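Local coordinates for protein methylmalonyl-CoA carboxyltransferase 5S subunit (Propionibacterium freudenreichii subsp. shermanii, PDB 1RQB) that transfers a carboxyl group from biotin of the 1.3S subunit to pyruvate, forming oxaloacetate, with one cobalt ion per subunit, at residues P428-E431 with K432-E436; G442-T446 with D447-L451. All coordinates share one frame; numbering follows the deposited sequence.

Contact 1. Residues P428-E431 with K432-E436; sequences PEWE and KQSKE
Glu429 and Gln433 are brought together by unlike torsions: Glu429 sends CG between its backbone N and carbonyl carbon (chi1 58°) and then runs out extended, whereas Gln433 keeps CG beside its backbone N (chi1 -64°) and bends at chi2. The two chains lie side by side, and Gln433 NE2 donates to Glu429 OE2 at 3.0 Å. That oxygen also takes a salt bridge from Arg112, while Asn115 N donates to OE1, so both carboxylate oxygens are held; glutamine suits the partner position because its amide adds an N-H donor without a second positive charge. The backbone runs alongside, with Gln433 N donating to Glu429 O at 2.9 Å. This is the opening turn of helix 430-437, and the amides of the N-cap Glu429 and of Trp430, the first helical residue, are both received by Glu117 OE2 of helix 116-128. Along the turn, Trp430 O accepts twice from one residue. Ser434 N reaches it at 2.8 Å, and Ser434 OG at 3.0 Å, from 44° above the carbonyl plane. Serine suits the place because its short arm puts the hydroxyl back on the carbonyl four residues earlier, and Ser434 OG also lies over one face of the Trp430 indole, offset toward the rim, 3.3 Å from Trp430 NE1. The same indole forms a cation-pi contact with Arg121. On the more exposed side, charges of opposite sign recur four residues apart. Lys432 NZ meets Glu436 OE2 at 3.0 Å, a salt bridge whose hydrogen bond is weak, and Lys435 NZ lies 3.6 Å from Glu431 OE2, a long ion pair in which the lysine side chain is placed with less certainty.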
loop_
_atom_site.group_PDB
_atom_site.type_symbol
_atom_site.label_atom_id
_atom_site.label_comp_id
_atom_site.label_asym_id
_atom_site.label_seq_id
_atom_site.Cartn_x
_atom_site.Cartn_y
_atom_site.Cartn_z
ATOM N N PRO A 428 26.021 -37.777 15.372
ATOM C CA PRO A 428 26.920 -36.619 15.473
ATOM C C PRO A 428 27.538 -36.415 14.087
ATOM O O PRO A 428 27.804 -37.386 13.381
ATOM C CB PRO A 428 27.937 -37.072 16.514
ATOM C CG PRO A 428 27.084 -37.920 17.441
ATOM C CD PRO A 428 26.254 -38.734 16.472
ATOM N N GLU A 429 27.767 -35.167 13.685
ATOM C CA GLU A 429 28.310 -34.919 12.341
ATOM C C GLU A 429 29.338 -33.784 12.341
ATOM O O GLU A 429 29.966 -33.522 11.316
ATOM C CB GLU A 429 27.156 -34.567 11.384
ATOM C CG GLU A 429 26.315 -33.336 11.802
ATOM C CD GLU A 429 25.239 -32.946 10.774
ATOM O OE1 GLU A 429 24.027 -33.153 11.023
ATOM O OE2 GLU A 429 25.609 -32.424 9.701
ATOM N N TRP A 430 29.540 -33.116 13.471
ATOM C CA TRP A 430 30.469 -31.977 13.496
ATOM C C TRP A 430 31.882 -32.368 13.056
ATOM O O TRP A 430 32.485 -31.681 12.233
ATOM C CB TRP A 430 30.517 -31.323 14.880
ATOM C CG TRP A 430 31.395 -30.096 14.904
ATOM C CD1 TRP A 430 32.644 -29.987 15.446
ATOM C CD2 TRP A 430 31.098 -28.813 14.324
ATOM N NE1 TRP A 430 33.141 -28.719 15.243
ATOM C CE2 TRP A 430 32.213 -27.980 14.556
ATOM C CE3 TRP A 430 29.997 -28.290 13.632
ATOM C CZ2 TRP A 430 32.261 -26.645 14.120
ATOM C CZ3 TRP A 430 30.044 -26.959 13.195
ATOM C CH2 TRP A 430 31.168 -26.157 13.443
ATOM N N GLU A 431 32.432 -33.451 13.600
ATOM C CA GLU A 431 33.792 -33.864 13.223
ATOM C C GLU A 431 33.890 -34.141 11.721
ATOM O O GLU A 431 34.864 -33.748 11.081
ATOM C CB GLU A 431 34.237 -35.094 14.023
ATOM C CG GLU A 431 35.162 -34.810 15.217
ATOM C CD GLU A 431 34.856 -33.522 15.975
ATOM O OE1 GLU A 431 33.730 -33.378 16.504
ATOM O OE2 GLU A 431 35.757 -32.656 16.052
ATOM N N LYS A 432 32.888 -34.804 11.157
ATOM C CA LYS A 432 32.879 -35.117 9.720
ATOM C C LYS A 432 32.823 -33.829 8.894
ATOM O O LYS A 432 33.507 -33.698 7.879
ATOM C CB LYS A 432 31.669 -35.992 9.387
ATOM C CG LYS A 432 31.480 -36.283 7.903
ATOM C CD LYS A 432 30.182 -37.062 7.666
ATOM C CE LYS A 432 29.909 -37.304 6.183
ATOM N NZ LYS A 432 30.962 -38.136 5.535
ATOM N N GLN A 433 31.987 -32.883 9.316
ATOM C CA GLN A 433 31.852 -31.611 8.594
ATOM C C GLN A 433 33.173 -30.842 8.657
ATOM O O GLN A 433 33.641 -30.312 7.651
ATOM C CB GLN A 433 30.745 -30.745 9.214
ATOM C CG GLN A 433 29.327 -31.315 9.125
ATOM C CD GLN A 433 28.800 -31.365 7.708
ATOM O OE1 GLN A 433 29.376 -30.772 6.797
ATOM N NE2 GLN A 433 27.688 -32.064 7.514
ATOM N N SER A 434 33.756 -30.785 9.849
ATOM C CA SER A 434 35.017 -30.064 10.073
ATOM C C SER A 434 36.142 -30.608 9.191
ATOM O O SER A 434 36.903 -29.835 8.609
ATOM C CB SER A 434 35.450 -30.172 11.534
ATOM O OG SER A 434 34.558 -29.478 12.382
ATOM N N LYS A 435 36.251 -31.928 9.079
ATOM C CA LYS A 435 37.348 -32.522 8.301
ATOM C C LYS A 435 37.177 -32.209 6.813
ATOM O O LYS A 435 38.129 -31.812 6.145
ATOM C CB LYS A 435 37.398 -34.036 8.503
ATOM C CG LYS A 435 37.234 -34.449 9.951
ATOM C CD LYS A 435 38.127 -33.660 10.899
ATOM C CE LYS A 435 37.794 -34.012 12.345
ATOM N NZ LYS A 435 38.085 -32.895 13.291
ATOM N N GLU A 436 35.964 -32.394 6.300
ATOM C CA GLU A 436 35.683 -32.127 4.882
ATOM C C GLU A 436 35.883 -30.644 4.559
ATOM O O GLU A 436 36.413 -30.297 3.505
ATOM C CB GLU A 436 34.254 -32.544 4.527
ATOM C CG GLU A 436 34.010 -34.047 4.607
ATOM C CD GLU A 436 32.573 -34.422 4.310
ATOM O OE1 GLU A 436 31.941 -33.741 3.474
ATOM O OE2 GLU A 436 32.075 -35.406 4.900
HETATM O O HOH W 1 31.055 -36.410 13.218
#

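Contact 2. Residues G442-T446 with D447-L451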
loop_
_atom_site.group_PDB
_atom_site.type_symbol
_atom_site.label_atom_id
_atom_site.label_comp_id
_atom_site.label_asym_id
_atom_site.label_seq_id
_atom_site.Cartn_x
_atom_site.Cartn_y
_atom_site.Cartn_z
ATOM N N GLY A 442 40.898 -22.017 0.696
ATOM C CA GLY A 442 40.246 -20.821 1.196
ATOM C C GLY A 442 39.683 -20.949 2.605
ATOM O O GLY A 442 39.455 -19.942 3.275
ATOM N N PHE A 443 39.445 -22.180 3.054
ATOM C CA PHE A 443 38.923 -22.437 4.404
ATOM C C PHE A 443 39.791 -21.698 5.426
ATOM O O PHE A 443 41.013 -21.831 5.416
ATOM C CB PHE A 443 38.927 -23.952 4.660
ATOM C CG PHE A 443 38.514 -24.340 6.046
ATOM C CD1 PHE A 443 39.454 -24.818 6.952
ATOM C CD2 PHE A 443 37.186 -24.236 6.448
ATOM C CE1 PHE A 443 39.083 -25.188 8.242
ATOM C CE2 PHE A 443 36.799 -24.601 7.737
ATOM C CZ PHE A 443 37.751 -25.079 8.639
ATOM N N ASN A 444 39.168 -20.931 6.326
ATOM C CA ASN A 444 39.952 -20.141 7.286
ATOM C C ASN A 444 40.048 -20.804 8.663
ATOM O O ASN A 444 40.477 -20.167 9.623
ATOM C CB ASN A 444 39.396 -18.708 7.413
ATOM C CG ASN A 444 37.998 -18.653 8.010
ATOM O OD1 ASN A 444 37.544 -19.590 8.664
ATOM N ND2 ASN A 444 37.311 -17.526 7.798
ATOM N N GLY A 445 39.656 -22.070 8.768
ATOM C CA GLY A 445 39.756 -22.780 10.041
ATOM C C GLY A 445 38.784 -22.481 11.175
ATOM O O GLY A 445 38.816 -23.159 12.200
ATOM N N THR A 446 37.904 -21.499 11.005
ATOM C CA THR A 446 36.967 -21.137 12.079
ATOM C C THR A 446 35.719 -22.021 12.041
ATOM O O THR A 446 35.386 -22.616 11.017
ATOM C CB THR A 446 36.501 -19.680 11.941
ATOM O OG1 THR A 446 35.774 -19.533 10.717
ATOM C CG2 THR A 446 37.691 -18.730 11.947
ATOM N N ASP A 447 35.030 -22.105 13.175
ATOM C CA ASP A 447 33.783 -22.880 13.238
ATOM C C ASP A 447 32.762 -22.213 12.310
ATOM O O ASP A 447 31.890 -22.875 11.750
ATOM C CB ASP A 447 33.227 -22.917 14.666
ATOM C CG ASP A 447 34.105 -23.721 15.624
ATOM O OD1 ASP A 447 34.940 -24.525 15.160
ATOM O OD2 ASP A 447 33.946 -23.557 16.847
ATOM N N GLU A 448 32.876 -20.895 12.152
ATOM C CA GLU A 448 31.963 -20.166 11.258
ATOM C C GLU A 448 32.054 -20.732 9.839
ATOM O O GLU A 448 31.036 -20.914 9.173
ATOM C CB GLU A 448 32.285 -18.666 11.225
ATOM C CG GLU A 448 31.914 -17.875 12.475
ATOM C CD GLU A 448 32.957 -17.921 13.586
ATOM O OE1 GLU A 448 32.865 -17.073 14.503
ATOM O OE2 GLU A 448 33.853 -18.792 13.554
ATOM N N ASP A 449 33.273 -21.011 9.376
ATOM C CA ASP A 449 33.489 -21.553 8.028
ATOM C C ASP A 449 32.995 -23.000 7.953
ATOM O O ASP A 449 32.489 -23.430 6.917
ATOM C CB ASP A 449 34.974 -21.471 7.649
ATOM C CG ASP A 449 35.285 -20.296 6.717
ATOM O OD1 ASP A 449 34.556 -19.275 6.742
ATOM O OD2 ASP A 449 36.284 -20.393 5.968
ATOM N N VAL A 450 33.149 -23.767 9.032
ATOM C CA VAL A 450 32.638 -25.146 9.020
ATOM C C VAL A 450 31.113 -25.091 8.911
ATOM O O VAL A 450 30.494 -25.891 8.211
ATOM C CB VAL A 450 33.048 -25.921 10.309
ATOM C CG1 VAL A 450 32.435 -27.321 10.307
ATOM C CG2 VAL A 450 34.580 -26.021 10.392
ATOM N N LEU A 451 30.505 -24.124 9.592
ATOM C CA LEU A 451 29.046 -23.963 9.526
ATOM C C LEU A 451 28.643 -23.611 8.093
ATOM O O LEU A 451 27.664 -24.134 7.562
ATOM C CB LEU A 451 28.585 -22.867 10.497
ATOM C CG LEU A 451 28.674 -23.292 11.960
ATOM C CD1 LEU A 451 28.582 -22.095 12.880
ATOM C CD2 LEU A 451 27.556 -24.295 12.257
HETATM O O HOH W 2 34.048 -16.950 8.399
HETATM O O HOH W 3 37.017 -24.734 13.639
#
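Thr446 ends the loop 442-446 and starts the helix, its carbonyl O accepting from Val450 N at 3.2 Å, just after Gly445 has turned the chain at a positive phi that glycine tolerates easily. Thr446 is the N-cap. Its OG1 stands between its own backbone N and carbonyl carbon (chi1 63°), which lets the hydroxyl accept from Asp449 N at 3.2 Å while donating to Asn444 OD1 at 2.7 Å. Asn444 OD1 also receives Thr446 N at 3.0 Å, closing an Asx turn, and both donors come from the same face of the amide plane. Asparagine suits this place because its short carbonyl arm can gather two donors lying two residues ahead. With valine in place of Thr446, Asp449 N would probably lose its capping acceptor and Asn444 OD1 one of its two donors, leaving the amide freer to turn. Asp449 reaches back across the turn. Its OD2 accepts from Asn444 N at 3.0 Å, met from 35° out of the carboxylate plane, and its carboxylate lies nearly parallel to the Asn444 amide, the planes 14° apart, with Asn444 OD1 only 3.1 Å from Asp449 OD2. Asp449 OD1 pairs with Arg467, whose charge is likely to ease this closeness of oxygens. Phe443 supplies the apolar side: CE2 lies 3.7 Å from Val450 CG2, which meets the ring at its edge, and 3.6 Å from Asp449 CB. A water joins Gly445 O to Asp447 OD1. Helix 447-455 starts within the conserved carboxylase domain, with Val450 and Asp447 against helix 430-437, Glu448 and Leu451 against helix 83-93, and Leu451 also touching Phe122 of helix 116-128, which joins barrel strands 99-103 and 133-136.

How the contacts relate
Contact 1 and contact 2 start two successive helices, 430-437 and 447-455, which meet through the Trp430 indole. The centres of the two contacts are about 12 Å apart. Trp430 CH2 lies 3.6 Å from Val450 CG1, its CZ3 3.8 Å from Leu451 CD2, and its CZ2 3.6 Å from Asp447 OD1, while Ser434 OG comes within 3.7 Å of Val450 CG1. Arg121 of helix 116-128 adds a common neighbour, making a cation-pi contact with Trp430 and a long, weak ion pair with Asp447. Both contacts are structural packing against the TIM barrel and lie away from the cobalt site of Asp34, Lys195, His226 and His228.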